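Local structure of glycoside hydrolase family 61 (Trichoderma reesei QM6a, 5O2X) at residues A36-N41 and Y174-N179; I7-V12 and G65-K70; V206-Y211 and L215-P220; P89-L94 and D197-T202. The protein probably cleaves cellulose or related polysaccharide chains oxidatively at a copper centre, as a lytic polysaccharide monooxygenase of Auxiliary Activity family 9. All blocks are in the same frame, centred on the assembly; numbering follows the deposited sequence. Where two conformers were deposited one is given.

Contact 1: residues A36-N41 and Y174-N179; sequences AADLDN and YPQCFN. With NAG (2-acetamido-2-deoxy-beta-D-glucopyranose), chain B.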
# COMPACT_ATOMS: atom_id res chain seq x y z
N ALA A 36 -11.16 -4.06 6.96
CA ALA A 36 -10.62 -5.37 6.61
C ALA A 36 -10.50 -6.22 7.87
O ALA A 36 -10.55 -5.73 9.00
CB ALA A 36 -9.29 -5.25 5.89
N ALA A 37 -10.32 -7.52 7.64
CA ALA A 37 -10.41 -8.52 8.70
C ALA A 37 -9.04 -9.02 9.17
O ALA A 37 -8.95 -10.13 9.72
CB ALA A 37 -11.32 -9.65 8.28
N ASP A 38 -8.01 -8.18 9.05
CA ASP A 38 -6.68 -8.48 9.58
C ASP A 38 -6.54 -8.14 11.05
O ASP A 38 -5.65 -7.39 11.45
CB ASP A 38 -5.59 -7.82 8.72
CG ASP A 38 -5.70 -6.32 8.61
OD1 ASP A 38 -6.80 -5.76 8.58
OD2 ASP A 38 -4.62 -5.60 8.50
N LEU A 39 -7.44 -8.72 11.88
CA LEU A 39 -7.47 -8.48 13.32
C LEU A 39 -6.18 -8.94 14.02
O LEU A 39 -5.85 -8.45 15.09
CB LEU A 39 -8.67 -9.15 13.97
CG LEU A 39 -10.01 -8.38 13.85
CD1 LEU A 39 -10.49 -8.20 12.44
CD2 LEU A 39 -11.05 -9.13 14.69
N ASP A 40 -5.52 -9.90 13.37
CA ASP A 40 -4.27 -10.46 13.86
C ASP A 40 -3.04 -9.73 13.34
O ASP A 40 -1.93 -10.22 13.54
CB ASP A 40 -4.19 -11.94 13.51
CG ASP A 40 -4.11 -12.21 12.02
OD1 ASP A 40 -4.31 -11.27 11.21
OD2 ASP A 40 -3.91 -13.38 11.65
N ASN A 41 -3.22 -8.59 12.66
CA ASN A 41 -2.10 -7.87 12.03
C ASN A 41 -1.43 -8.70 10.92
O ASN A 41 -0.29 -8.38 10.51
CB ASN A 41 -1.07 -7.40 13.05
CG ASN A 41 -1.43 -6.11 13.73
OD1 ASN A 41 -2.22 -5.31 13.19
ND2 ASN A 41 -0.83 -5.88 14.87
N TYR A 174 0.94 -7.58 2.73
CA TYR A 174 0.22 -6.74 3.69
C TYR A 174 -0.34 -5.53 2.98
O TYR A 174 0.13 -4.37 3.17
CB TYR A 174 1.16 -6.32 4.82
CG TYR A 174 1.73 -7.49 5.62
CD1 TYR A 174 2.83 -8.19 5.20
CD2 TYR A 174 1.16 -7.87 6.84
CE1 TYR A 174 3.37 -9.21 5.96
CE2 TYR A 174 1.67 -8.90 7.61
CZ TYR A 174 2.81 -9.55 7.18
OH TYR A 174 3.30 -10.57 7.97
N PRO A 175 -1.38 -5.70 2.14
CA PRO A 175 -1.99 -4.54 1.44
C PRO A 175 -2.87 -3.74 2.38
O PRO A 175 -3.55 -4.29 3.26
CB PRO A 175 -2.82 -5.21 0.33
CG PRO A 175 -3.18 -6.56 0.92
CD PRO A 175 -1.95 -6.98 1.70
N GLN A 176 -2.91 -2.43 2.11
CA GLN A 176 -3.72 -1.48 2.87
C GLN A 176 -4.26 -0.45 1.86
O GLN A 176 -3.48 0.21 1.19
CB GLN A 176 -2.85 -0.76 3.91
CG GLN A 176 -2.21 -1.68 4.96
CD GLN A 176 -3.15 -2.01 6.07
OE1 GLN A 176 -3.16 -1.35 7.13
NE2 GLN A 176 -3.99 -3.02 5.87
N CYS A 177 -5.58 -0.37 1.78
CA CYS A 177 -6.23 0.53 0.82
C CYS A 177 -6.81 1.76 1.48
O CYS A 177 -7.34 1.70 2.61
CB CYS A 177 -7.37 -0.20 0.10
SG CYS A 177 -6.75 -1.45 -1.04
N PHE A 178 -6.78 2.87 0.75
CA PHE A 178 -7.26 4.16 1.19
C PHE A 178 -7.99 4.86 0.04
O PHE A 178 -7.61 4.70 -1.11
CB PHE A 178 -6.09 5.08 1.59
CG PHE A 178 -5.24 4.45 2.68
CD1 PHE A 178 -5.60 4.61 4.01
CD2 PHE A 178 -4.17 3.64 2.37
CE1 PHE A 178 -4.93 3.93 5.01
CE2 PHE A 178 -3.47 2.98 3.39
CZ PHE A 178 -3.87 3.14 4.68
N ASN A 179 -9.02 5.63 0.38
CA ASN A 179 -9.71 6.43 -0.64
C ASN A 179 -9.17 7.85 -0.69
O ASN A 179 -9.16 8.54 0.33
CB ASN A 179 -11.21 6.54 -0.32
CG ASN A 179 -11.96 5.26 -0.44
OD1 ASN A 179 -11.51 4.27 -1.02
ND2 ASN A 179 -13.21 5.32 0.07
C1 NAG B . -14.03 -13.46 6.06
C2 NAG B . -13.85 -13.91 7.51
C3 NAG B . -14.21 -15.40 7.58
C4 NAG B . -15.57 -15.69 7.01
C5 NAG B . -15.70 -15.10 5.63
C6 NAG B . -17.11 -15.21 5.00
C7 NAG B . -12.06 -13.21 9.03
C8 NAG B . -10.59 -13.23 9.31
N2 NAG B . -12.46 -13.75 7.91
O3 NAG B . -14.17 -15.82 8.97
O4 NAG B . -15.82 -17.10 6.98
O5 NAG B . -15.37 -13.73 5.66
O6 NAG B . -18.11 -14.82 5.92
O7 NAG B . -12.84 -12.70 9.82
O HOH W 1 -6.53 -3.08 7.77

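Contact 2: residues I7-V12 and G65-K70; sequences IVINGV and GHASVK. With MAN (alpha-D-mannopyranose), chain N; MAN (alpha-D-mannopyranose), chain R; MAN (alpha-D-mannopyranose), chain O.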
# COMPACT_ATOMS: atom_id res chain seq x y z
N ILE A 7 -2.45 8.02 8.14
CA ILE A 7 -1.69 8.58 6.99
C ILE A 7 -1.61 10.08 7.18
O ILE A 7 -2.50 10.67 7.80
CB ILE A 7 -2.27 8.17 5.63
CG1 ILE A 7 -3.64 8.78 5.36
CG2 ILE A 7 -2.31 6.65 5.51
CD1 ILE A 7 -4.18 8.48 3.97
N VAL A 8 -0.53 10.68 6.69
CA VAL A 8 -0.31 12.12 6.87
C VAL A 8 -0.04 12.71 5.50
O VAL A 8 0.95 12.34 4.85
CB VAL A 8 0.81 12.42 7.85
CG1 VAL A 8 0.93 13.91 8.09
CG2 VAL A 8 0.61 11.66 9.17
N ILE A 9 -0.93 13.58 5.05
CA ILE A 9 -0.92 14.07 3.65
C ILE A 9 -0.53 15.54 3.71
O ILE A 9 -1.30 16.37 4.22
CB ILE A 9 -2.30 13.90 2.99
CG1 ILE A 9 -2.79 12.44 3.13
CG2 ILE A 9 -2.23 14.39 1.54
CD1 ILE A 9 -4.09 12.15 2.44
N ASN A 10 0.69 15.85 3.29
CA ASN A 10 1.17 17.25 3.47
C ASN A 10 0.91 17.80 4.81
O ASN A 10 0.45 18.93 4.96
CB ASN A 10 0.58 18.24 2.49
CG ASN A 10 0.96 17.97 1.12
OD1 ASN A 10 1.75 17.08 0.80
ND2 ASN A 10 0.43 18.80 0.26
N GLY A 11 1.21 16.99 5.82
CA GLY A 11 1.06 17.45 7.17
C GLY A 11 -0.29 17.27 7.85
O GLY A 11 -0.45 17.59 9.04
N VAL A 12 -1.28 16.77 7.10
CA VAL A 12 -2.64 16.60 7.60
C VAL A 12 -2.85 15.12 7.93
O VAL A 12 -2.78 14.26 7.05
CB VAL A 12 -3.66 17.09 6.57
CG1 VAL A 12 -5.07 16.82 7.06
CG2 VAL A 12 -3.47 18.55 6.22
N GLY A 65 -15.43 7.14 3.55
CA GLY A 65 -15.07 8.51 3.20
C GLY A 65 -13.70 8.53 2.53
O GLY A 65 -13.10 7.49 2.28
N HIS A 66 -13.23 9.75 2.25
CA HIS A 66 -12.01 9.91 1.48
C HIS A 66 -11.20 11.11 1.94
O HIS A 66 -11.73 12.02 2.62
CB HIS A 66 -12.30 10.02 -0.02
CG HIS A 66 -13.19 11.15 -0.38
ND1 HIS A 66 -14.55 10.99 -0.50
CD2 HIS A 66 -12.94 12.47 -0.55
CE1 HIS A 66 -15.10 12.16 -0.76
NE2 HIS A 66 -14.15 13.09 -0.80
N ALA A 67 -9.93 11.12 1.55
CA ALA A 67 -9.07 12.26 1.76
C ALA A 67 -8.89 13.03 0.47
O ALA A 67 -8.51 12.45 -0.55
CB ALA A 67 -7.68 11.82 2.25
N SER A 68 -9.12 14.33 0.50
CA SER A 68 -8.95 15.15 -0.70
C SER A 68 -7.50 15.63 -0.76
O SER A 68 -7.05 16.24 0.18
CB SER A 68 -9.99 16.29 -0.68
OG SER A 68 -11.31 15.81 -0.85
N VAL A 69 -6.81 15.37 -1.89
CA VAL A 69 -5.43 15.70 -2.09
C VAL A 69 -5.23 16.35 -3.44
O VAL A 69 -6.09 16.28 -4.35
CB VAL A 69 -4.59 14.46 -2.05
CG1 VAL A 69 -4.93 13.65 -0.83
CG2 VAL A 69 -4.77 13.62 -3.27
N LYS A 70 -4.09 17.03 -3.54
CA LYS A 70 -3.67 17.64 -4.79
C LYS A 70 -2.60 16.78 -5.43
O LYS A 70 -1.71 16.25 -4.75
CB LYS A 70 -3.12 19.03 -4.55
CG LYS A 70 -4.20 20.04 -4.07
CD LYS A 70 -3.66 21.45 -3.76
CE LYS A 70 -4.72 22.53 -3.74
NZ LYS A 70 -4.10 23.82 -4.13
C1 MAN N . 6.09 15.77 6.36
C2 MAN N . 4.60 15.86 6.05
C3 MAN N . 4.11 14.51 5.47
C4 MAN N . 4.94 14.15 4.26
C5 MAN N . 6.41 14.09 4.69
C6 MAN N . 7.34 13.82 3.54
O2 MAN N . 4.33 16.89 5.13
O3 MAN N . 2.72 14.62 5.17
O4 MAN N . 4.51 12.90 3.76
O5 MAN N . 6.83 15.33 5.24
O6 MAN N . 7.09 14.75 2.46
C1 MAN R . -12.29 15.24 2.69
C2 MAN R . -11.21 15.68 3.64
C3 MAN R . -11.46 17.07 4.16
C4 MAN R . -11.74 18.03 3.00
C5 MAN R . -12.82 17.49 2.07
C6 MAN R . -12.97 18.36 0.83
O2 MAN R . -9.97 15.62 2.91
O3 MAN R . -10.35 17.52 4.92
O4 MAN R . -12.18 19.28 3.52
O5 MAN R . -12.49 16.16 1.63
O6 MAN R . -14.02 17.88 0.00
C1 MAN O . 0.39 22.24 9.57
C2 MAN O . -0.58 22.17 8.41
C3 MAN O . 0.13 21.47 7.25
C4 MAN O . 1.45 22.18 6.89
C5 MAN O . 2.33 22.37 8.12
C6 MAN O . 3.55 23.24 7.87
O2 MAN O . -1.02 23.49 8.04
O3 MAN O . -0.73 21.37 6.13
O4 MAN O . 2.18 21.39 5.93
O5 MAN O . 1.54 22.97 9.16
O6 MAN O . 3.10 24.58 7.80

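Contact 3: residues V206-Y211 and L215-P220; sequences VLINIY and LNYIIP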
# COMPACT_ATOMS: atom_id res chain seq x y z
N VAL A 206 8.42 -13.51 -5.51
CA VAL A 206 7.47 -14.14 -4.56
C VAL A 206 8.05 -15.43 -4.00
O VAL A 206 8.03 -15.63 -2.80
CB VAL A 206 6.10 -14.37 -5.22
CG1 VAL A 206 5.20 -15.23 -4.32
CG2 VAL A 206 5.44 -13.05 -5.56
N LEU A 207 8.52 -16.30 -4.89
CA LEU A 207 9.12 -17.58 -4.51
C LEU A 207 10.63 -17.37 -4.64
O LEU A 207 11.18 -17.44 -5.75
CB LEU A 207 8.57 -18.71 -5.39
CG LEU A 207 9.15 -20.09 -5.08
CD1 LEU A 207 8.85 -20.52 -3.66
CD2 LEU A 207 8.59 -21.09 -6.06
N ILE A 208 11.26 -17.07 -3.53
CA ILE A 208 12.60 -16.55 -3.52
C ILE A 208 13.25 -16.82 -2.17
O ILE A 208 12.64 -16.54 -1.13
CB ILE A 208 12.62 -15.05 -3.85
CG1 ILE A 208 14.08 -14.56 -3.88
CG2 ILE A 208 11.75 -14.23 -2.91
CD1 ILE A 208 14.26 -13.15 -4.30
N ASN A 209 14.50 -17.26 -2.22
CA ASN A 209 15.33 -17.38 -1.03
C ASN A 209 16.19 -16.14 -0.93
O ASN A 209 17.06 -15.91 -1.78
CB ASN A 209 16.21 -18.62 -1.16
CG ASN A 209 17.06 -18.84 0.04
OD1 ASN A 209 16.83 -18.20 1.10
ND2 ASN A 209 18.01 -19.75 -0.06
N ILE A 210 15.94 -15.31 0.09
CA ILE A 210 16.76 -14.11 0.28
C ILE A 210 18.03 -14.42 1.12
O ILE A 210 18.88 -13.56 1.25
CB ILE A 210 15.95 -12.97 0.92
CG1 ILE A 210 15.59 -13.25 2.38
CG2 ILE A 210 14.74 -12.64 0.06
CD1 ILE A 210 14.91 -12.09 3.08
N TYR A 211 18.14 -15.66 1.63
CA TYR A 211 19.26 -16.06 2.51
C TYR A 211 20.38 -16.69 1.70
O TYR A 211 20.82 -17.82 1.92
CB TYR A 211 18.75 -16.92 3.68
CG TYR A 211 17.73 -16.13 4.47
CD1 TYR A 211 18.10 -15.10 5.30
CD2 TYR A 211 16.37 -16.39 4.36
CE1 TYR A 211 17.17 -14.36 6.02
CE2 TYR A 211 15.43 -15.66 5.06
CZ TYR A 211 15.80 -14.63 5.86
OH TYR A 211 14.86 -13.88 6.54
N LEU A 215 22.69 -11.69 -4.49
CA LEU A 215 21.26 -11.76 -4.61
C LEU A 215 20.78 -10.63 -5.50
O LEU A 215 21.19 -9.48 -5.35
CB LEU A 215 20.62 -11.62 -3.24
CG LEU A 215 19.09 -11.71 -3.15
CD1 LEU A 215 18.56 -13.02 -3.60
CD2 LEU A 215 18.64 -11.38 -1.74
N ASN A 216 19.85 -10.94 -6.40
CA ASN A 216 19.12 -9.97 -7.17
C ASN A 216 17.61 -10.12 -6.88
O ASN A 216 17.17 -11.17 -6.39
CB ASN A 216 19.35 -10.11 -8.65
CG ASN A 216 20.77 -9.79 -9.06
OD1 ASN A 216 21.36 -10.49 -9.88
ND2 ASN A 216 21.27 -8.66 -8.59
N TYR A 217 16.84 -9.07 -7.19
CA TYR A 217 15.41 -9.08 -6.84
C TYR A 217 14.56 -8.38 -7.85
O TYR A 217 14.79 -7.20 -8.10
CB TYR A 217 15.16 -8.48 -5.48
CG TYR A 217 13.74 -8.65 -5.02
CD1 TYR A 217 13.30 -9.90 -4.66
CD2 TYR A 217 12.84 -7.61 -5.01
CE1 TYR A 217 12.00 -10.10 -4.27
CE2 TYR A 217 11.53 -7.80 -4.60
CZ TYR A 217 11.10 -9.06 -4.24
OH TYR A 217 9.80 -9.23 -3.89
N ILE A 218 13.53 -9.07 -8.38
CA ILE A 218 12.54 -8.50 -9.29
C ILE A 218 11.27 -8.24 -8.49
O ILE A 218 10.59 -9.19 -8.09
CB ILE A 218 12.26 -9.44 -10.47
CG1 ILE A 218 13.55 -9.72 -11.25
CG2 ILE A 218 11.15 -8.86 -11.36
CD1 ILE A 218 13.38 -10.78 -12.32
N ILE A 219 10.94 -6.98 -8.28
CA ILE A 219 9.76 -6.66 -7.51
C ILE A 219 8.54 -7.18 -8.27
O ILE A 219 8.42 -6.93 -9.46
CB ILE A 219 9.61 -5.14 -7.28
CG1 ILE A 219 10.84 -4.55 -6.58
CG2 ILE A 219 8.33 -4.81 -6.53
CD1 ILE A 219 10.83 -3.06 -6.55
N PRO A 220 7.61 -7.88 -7.61
CA PRO A 220 6.42 -8.37 -8.26
C PRO A 220 5.50 -7.26 -8.75
O PRO A 220 5.55 -6.12 -8.27
CB PRO A 220 5.75 -9.23 -7.12
CG PRO A 220 6.87 -9.59 -6.20
CD PRO A 220 7.76 -8.38 -6.22

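Contact 4: residues P89-L94 and D197-T202; sequences PIVDYL and DLYHAT. With MAN (alpha-D-mannopyranose), chain F; MAN (alpha-D-mannopyranose), chain E.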
# COMPACT_ATOMS: atom_id res chain seq x y z
N PRO A 89 10.11 -5.91 0.08
CA PRO A 89 9.85 -4.72 -0.72
C PRO A 89 8.59 -3.99 -0.28
O PRO A 89 7.73 -4.52 0.44
CB PRO A 89 9.64 -5.32 -2.12
CG PRO A 89 8.99 -6.64 -1.86
CD PRO A 89 9.75 -7.14 -0.62
N ILE A 90 8.48 -2.76 -0.78
CA ILE A 90 7.31 -1.90 -0.55
C ILE A 90 6.88 -1.34 -1.90
O ILE A 90 7.73 -0.88 -2.69
CB ILE A 90 7.65 -0.76 0.44
CG1 ILE A 90 7.97 -1.37 1.81
CG2 ILE A 90 6.48 0.22 0.55
CD1 ILE A 90 8.48 -0.38 2.83
N VAL A 91 5.57 -1.40 -2.17
CA VAL A 91 5.01 -0.90 -3.42
C VAL A 91 3.75 -0.12 -3.13
O VAL A 91 3.07 -0.31 -2.12
CB VAL A 91 4.69 -2.09 -4.39
CG1 VAL A 91 5.97 -2.73 -4.91
CG2 VAL A 91 3.76 -3.11 -3.77
N ASP A 92 3.41 0.76 -4.08
CA ASP A 92 2.18 1.54 -4.01
C ASP A 92 1.53 1.59 -5.37
O ASP A 92 2.22 1.76 -6.39
CB ASP A 92 2.43 2.99 -3.55
CG ASP A 92 2.87 3.03 -2.12
OD1 ASP A 92 2.02 3.11 -1.21
OD2 ASP A 92 4.12 2.98 -1.85
N TYR A 93 0.20 1.49 -5.36
CA TYR A 93 -0.60 1.54 -6.57
C TYR A 93 -1.74 2.53 -6.37
O TYR A 93 -2.19 2.80 -5.25
CB TYR A 93 -1.26 0.19 -6.87
CG TYR A 93 -0.33 -0.98 -7.02
CD1 TYR A 93 0.13 -1.69 -5.91
CD2 TYR A 93 0.05 -1.41 -8.27
CE1 TYR A 93 0.95 -2.79 -6.04
CE2 TYR A 93 0.87 -2.54 -8.41
CZ TYR A 93 1.32 -3.22 -7.31
OH TYR A 93 2.10 -4.32 -7.50
N LEU A 94 -2.26 3.02 -7.51
CA LEU A 94 -3.54 3.72 -7.55
C LEU A 94 -4.47 2.97 -8.50
O LEU A 94 -4.00 2.39 -9.50
CB LEU A 94 -3.40 5.15 -8.04
CG LEU A 94 -2.62 6.08 -7.13
CD1 LEU A 94 -2.34 7.40 -7.79
CD2 LEU A 94 -3.34 6.35 -5.83
N ASP A 197 -4.84 -10.15 -10.66
CA ASP A 197 -3.86 -10.46 -11.70
C ASP A 197 -2.49 -9.89 -11.36
O ASP A 197 -1.55 -10.13 -12.12
CB ASP A 197 -4.31 -9.89 -13.04
CG ASP A 197 -5.50 -10.63 -13.63
OD1 ASP A 197 -5.77 -11.80 -13.35
OD2 ASP A 197 -6.20 -9.95 -14.43
N LEU A 198 -2.31 -9.21 -10.23
CA LEU A 198 -1.02 -8.59 -9.94
C LEU A 198 0.09 -9.63 -9.76
O LEU A 198 1.18 -9.47 -10.30
CB LEU A 198 -1.09 -7.74 -8.66
CG LEU A 198 -1.89 -6.46 -8.79
CD1 LEU A 198 -2.10 -5.86 -7.41
CD2 LEU A 198 -1.21 -5.45 -9.71
N TYR A 199 -0.16 -10.66 -8.95
CA TYR A 199 0.90 -11.53 -8.44
C TYR A 199 0.54 -13.01 -8.63
O TYR A 199 -0.62 -13.39 -8.57
CB TYR A 199 1.05 -11.32 -6.93
CG TYR A 199 1.30 -9.89 -6.53
CD1 TYR A 199 2.22 -9.08 -7.19
CD2 TYR A 199 0.62 -9.34 -5.47
CE1 TYR A 199 2.45 -7.79 -6.77
CE2 TYR A 199 0.86 -8.06 -5.05
CZ TYR A 199 1.80 -7.27 -5.68
OH TYR A 199 2.09 -6.00 -5.29
N HIS A 200 1.59 -13.80 -8.81
CA HIS A 200 1.46 -15.23 -8.87
C HIS A 200 2.45 -15.90 -7.93
O HIS A 200 3.54 -15.37 -7.70
CB HIS A 200 1.60 -15.79 -10.30
CG HIS A 200 0.41 -15.44 -11.12
ND1 HIS A 200 0.20 -14.22 -11.69
CD2 HIS A 200 -0.71 -16.16 -11.35
CE1 HIS A 200 -1.01 -14.19 -12.26
NE2 HIS A 200 -1.55 -15.38 -12.10
N ALA A 201 2.09 -17.07 -7.44
CA ALA A 201 2.85 -17.78 -6.42
C ALA A 201 4.23 -18.21 -6.88
O ALA A 201 5.09 -18.49 -6.04
CB ALA A 201 2.09 -19.01 -5.95
N THR A 202 4.46 -18.28 -8.18
CA THR A 202 5.77 -18.65 -8.73
C THR A 202 6.57 -17.44 -9.22
O THR A 202 7.64 -17.63 -9.81
CB THR A 202 5.58 -19.60 -9.91
OG1 THR A 202 4.76 -18.91 -10.87
CG2 THR A 202 4.94 -20.93 -9.47
C1 MAN F . 5.33 -18.69 -12.18
C2 MAN F . 4.62 -17.53 -12.91
C3 MAN F . 3.19 -17.88 -13.23
C4 MAN F . 3.19 -19.17 -14.01
C5 MAN F . 3.88 -20.25 -13.21
C6 MAN F . 3.87 -21.57 -13.98
O2 MAN F . 5.27 -17.20 -14.14
O3 MAN F . 2.55 -16.83 -13.96
O4 MAN F . 1.81 -19.48 -14.26
O5 MAN F . 5.24 -19.87 -12.95
O6 MAN F . 4.50 -22.59 -13.20
C1 MAN E . -8.47 -12.15 -10.67
C2 MAN E . -9.01 -11.70 -12.00
C3 MAN E . -10.42 -11.10 -11.76
C4 MAN E . -11.35 -12.03 -10.96
C5 MAN E . -10.65 -12.54 -9.72
C6 MAN E . -11.40 -13.65 -9.00
O2 MAN E . -9.13 -12.82 -12.85
O3 MAN E . -11.05 -10.72 -12.99
O4 MAN E . -12.51 -11.31 -10.52
O5 MAN E . -9.34 -13.07 -10.04
O6 MAN E . -10.97 -13.84 -7.70

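Contact 1: residues A36-N41 and Y174-N179
Gln176 NE2 is gripped by two hydrogen bonds, and one of them leads across to Asp38. The first goes back to its own strand: NE2 donates to Pro175 O at 2.9 Å, nearly straight (167°) and lying in the amide plane of Gln176. The second goes to a water 3.2 Å from NE2, which in turn donates to Asp38 OD1 at 2.8 Å. The direct approach is longer, Gln176 NE2 standing 3.7 Å from Asp38 OD2, with the amide and carboxylate planes turned 69° against each other. The Gln176 chain bends at chi2 (-82°), turning the amide back on its strand, and OE1 is hydrogen-bonded to Ile4 N. A leucine here would probably leave the water and Pro175 O without their donor and Ile4 N without its acceptor. Asn41 O meets the edge of the Tyr174 ring in plane, 3.5 Å from CE2. This ring belongs to the copper site, and its hydroxyl is hydrogen-bonded to Gln172. Asn41 OD1 holds His3 ND1. The type I turn from Asp38 to Asn41 thus lies beside strand 172-183, which runs between strands 67-70 and 151-161, while the side chains of Gln176 and Phe178 touch strand 3-9 of the other sheet.

Contact 2: residues I7-V12 and G65-K70
Ile9 and Val69 bring the two backbones nearest each other, their CA atoms 7.5 Å apart, too far for strand pairing, so that side chains alone bridge the space. Ile9 does most of the reaching. Its CG1 is anti to the carbonyl carbon (chi1 -53°) and the chain runs on extended, which carries CD1 to Ala67 CB at 3.6 Å. The other branch, Ile9 CG2, lies 3.7 Å from Val69 CG1, and CD1 is equally near that methyl; the two side chains cross at about a right angle. Val69 was modelled in two conformers, so its half of this grip describes one of them. This is face-to-face packing of two sheets in the immunoglobulin-like beta sandwich of the family: strand 3-9 lies in one sheet and strand 67-70 in the other, with Tyr14 and Val32 also lining the interface. Beyond Ile9 a type I' turn closes to Val12, Ile9 N donating to Val12 O and Val12 N to Ile9 O. Mannose of the protein's own O-glycans sits against the outer sides. Gly11 N donates to O3 of one mannose at 2.9 Å, and Asn10 O accepts from two hydroxyls of another. At Gly11 a side chain would run into that second sugar and into the preceding carbonyl. On the far strand, Ser68 N points almost straight (178°) at O2 of a third mannose, 2.9 Å away.

Contact 3: residues V206-Y211 and L215-P220
Ile208 reaches across to Tyr217 within the long loop between strands 193-194 and 241-243, a region that probably corresponds to the long C-terminal loop of family 9 enzymes. Here the chain doubles back without forming regular strands, the two segments running in nearly opposite directions. From the backbone, Ile208 CB is directed at 215-220; CG1 stands anti to the backbone N (chi1 -177°), and the fully extended chain then leaves CD1 to make the contacts. That methyl arrives at the edge of the Tyr217 ring, in its plane, 3.4 Å from Tyr217 CD1, with the two side chains crossing at about a right angle. The same methyl lies 4.1 Å from Asn216 O and, more loosely, 4.4 Å from Leu215 CD1. Tyr217 is held at its far end too, its hydroxyl hydrogen-bonded to Gly205 O, and its ring meets Trp128 edge to face.

Leu215 splits its branches between two residues of the opposing segment. Its CD1 sits 3.7 Å from Asn209 O, whereas its CD2 lies the same 3.7 Å from Ile210 O and also touches Ile210 CB. Leu119 and Trp128 pack against Leu215 from the body of the protein. Near the other end of the pairing, Val206 CG2 rests 3.8 Å from CG of Pro220, in the one of two modelled ring positions considered here. An Asx turn shapes the chain at 209-211: Asn209 OD1 accepts from Tyr211 N at 2.9 Å (N-H...O 152°), the donor lying 59° above the carbonyl plane.

Contact 4: residues P89-L94 and D197-T202
A buried pair of tyrosines, Tyr93 and Tyr199, fastens the loop 197-202 over one face of a sheet of the immunoglobulin-like sandwich. The two side chains come from opposite directions, and Tyr93 OH donates a hydrogen bond to Tyr199 OH at 2.8 Å. The rings are not stacked: Tyr199 OH lies near the plane of the Tyr93 ring, at its edge, 3.5 Å from Tyr93 CE1. Between the rings, Tyr93 CZ is 4.4 Å from Tyr199 CZ. Tyr199 OH is also hydrogen-bonded to Glu158 OE1, so this buried oxygen has two polar partners, and the three residues form a short chain from Tyr93 to a carboxylate.

Apolar atoms pack round the polar bridge. Leu198 CD2 touches Tyr93 CE2 at 3.8 Å, and Val91 CG2 comes to 3.7 Å from Tyr199 OH. Leu198 also supports its neighbour, its CB standing 3.7 Å above the Tyr199 ring, over the centre. Tyr93 reaches the loop with CG anti to the carbonyl carbon (chi1 -57°), a position that sends the ring out from the strand. A phenylalanine in its place would keep the ring but would probably leave Tyr199 OH without its donor. Farther along the loop Thr202 carries an O-linked mannose, OG1 bonded to C1, whose O3 lies over one face of the His200 ring.

Strand 90-96 runs between antiparallel strands 110-121 and 151-161; Tyr93 packs beside Phe111, Lys113 and Arg156 of these neighbours, while Ile90 and Asp92 face Trp140 of the other sheet.

Contacts 1, 2 and 4 all reach the same mixed sheet, through strands 172-183, 67-70 and 90-96, whereas contact 3 lies wholly in the long loop that follows strand 193-194. Contacts 1 and 2 have centres 18 Å apart and touch: Asn179 O probably accepts from Ala67 N where the two strands pair in parallel. Contacts 3 and 4, centred 13 Å apart, also meet, with Pro220 against Tyr199 and Ile219 against Val91, so the loop is layered on the sheet. Contacts 2 and 3, their centres about 33 Å apart, stand on opposite sides of the chain's centre. Along the chain, contact 1 interlocks with contacts 2 and 4, tying early and late segments together, and contact 3 comes last.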